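Side-chain contact in tungstate ABC transporter, periplasmic tungstate-binding protein (Geobacter sulfurreducens, PDB 3LR1), which probably captures tungstate in the periplasm and delivers it to the membrane components of an ABC transporter for uptake: residues A104-A107 with L108-A112. Sequence-based numbering, arbitrary orientation.
Sequences AAEA and LKLLA
Leu108 and Leu111 share one rotamer, with chi1 near -65° and chi2 close to 180°, which sets each CG beside its own backbone N and close to the carbonyl oxygen one turn back. Leu108 CG thereby lies 3.4 Å from Ala104 O, and Leu111 CG comes to 3.5 Å from Ala107 O. Each of these oxygens also accepts the amide N-H of the same leucine: the bond from Leu108 N to Ala104 O measures 3.0 Å, with 160° at the hydrogen, while that from Leu111 N to Ala107 O is slightly longer and more bent. Between them, Lys109 N donates to Ala105 O and Leu110 N to Glu106 O, both at 2.9 Å, so four successive i to i+4 bonds join 104-107 to 108-112.

Side-chain contact on the outer face is looser. Glu106 CG meets Leu110 CD2 at 4.4 Å, alongside rather than interlocked, and Leu110 CB rests 3.4 Å from Ala107 O. The Glu106 carboxylate turns back toward the start of the helix, where OE1 accepts the backbone N-H of Lys102, and Thr103 OG1 bonds to Glu106 N, as an N-cap side chain does to N3.

Leu108 and Leu111 both touch Phe118 of strand 118-120, and Leu108 also reaches Ile88 and, on helix 126-137, Leu134 and Trp135, whereas Glu106 and Lys109 are exposed. The arrangement is that of an amphipathic alpha-helix laid against the mixed sheet of a periplasmic binding protein fold.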
# COMPACT_ATOMS: atom_id res chain seq x y z
N ALA A 104 10.07 13.93 -7.66
CA ALA A 104 10.25 12.50 -7.85
C ALA A 104 10.52 12.14 -9.31
O ALA A 104 11.34 11.28 -9.59
CB ALA A 104 9.04 11.70 -7.32
N ALA A 105 9.89 12.83 -10.24
CA ALA A 105 10.17 12.58 -11.66
C ALA A 105 11.62 12.89 -11.99
O ALA A 105 12.29 12.09 -12.66
CB ALA A 105 9.24 13.34 -12.51
N GLU A 106 12.14 14.01 -11.52
CA GLU A 106 13.55 14.31 -11.71
C GLU A 106 14.46 13.24 -11.11
O GLU A 106 15.46 12.88 -11.71
CB GLU A 106 13.91 15.66 -11.14
CG GLU A 106 15.27 16.12 -11.46
CD GLU A 106 15.49 17.57 -11.07
OE1 GLU A 106 15.38 17.87 -9.89
OE2 GLU A 106 15.78 18.44 -11.91
N ALA A 107 14.12 12.78 -9.91
CA ALA A 107 14.95 11.76 -9.23
C ALA A 107 15.01 10.51 -10.09
O ALA A 107 16.08 9.91 -10.26
CB ALA A 107 14.39 11.41 -7.78
N LEU A 108 13.87 10.07 -10.61
CA LEU A 108 13.85 8.84 -11.39
C LEU A 108 14.66 9.07 -12.68
O LEU A 108 15.50 8.24 -13.08
CB LEU A 108 12.40 8.41 -11.67
CG LEU A 108 11.56 8.03 -10.43
CD1 LEU A 108 10.10 7.60 -10.89
CD2 LEU A 108 12.21 6.93 -9.64
N LYS A 109 14.46 10.23 -13.31
CA LYS A 109 15.18 10.51 -14.56
C LYS A 109 16.71 10.53 -14.34
O LYS A 109 17.45 10.07 -15.21
CB LYS A 109 14.66 11.79 -15.18
CG LYS A 109 14.59 11.78 -16.73
CD LYS A 109 15.91 12.03 -17.40
CE LYS A 109 15.75 12.45 -18.90
NZ LYS A 109 16.89 13.26 -19.41
N LEU A 110 17.17 11.08 -13.21
CA LEU A 110 18.58 10.96 -12.77
C LEU A 110 19.02 9.49 -12.71
O LEU A 110 20.13 9.17 -13.16
CB LEU A 110 18.83 11.60 -11.39
CG LEU A 110 19.53 12.94 -11.09
CD1 LEU A 110 19.86 13.79 -12.31
CD2 LEU A 110 18.76 13.78 -10.06
N LEU A 111 18.17 8.62 -12.17
CA LEU A 111 18.45 7.16 -12.12
C LEU A 111 18.59 6.55 -13.51
O LEU A 111 19.59 5.89 -13.81
CB LEU A 111 17.38 6.37 -11.31
CG LEU A 111 17.37 6.72 -9.83
CD1 LEU A 111 16.29 6.00 -9.03
CD2 LEU A 111 18.73 6.41 -9.23
N ALA A 112 17.60 6.78 -14.36
CA ALA A 112 17.63 6.24 -15.71
C ALA A 112 18.86 6.74 -16.49
O ALA A 112 19.46 5.97 -17.22
CB ALA A 112 16.36 6.58 -16.45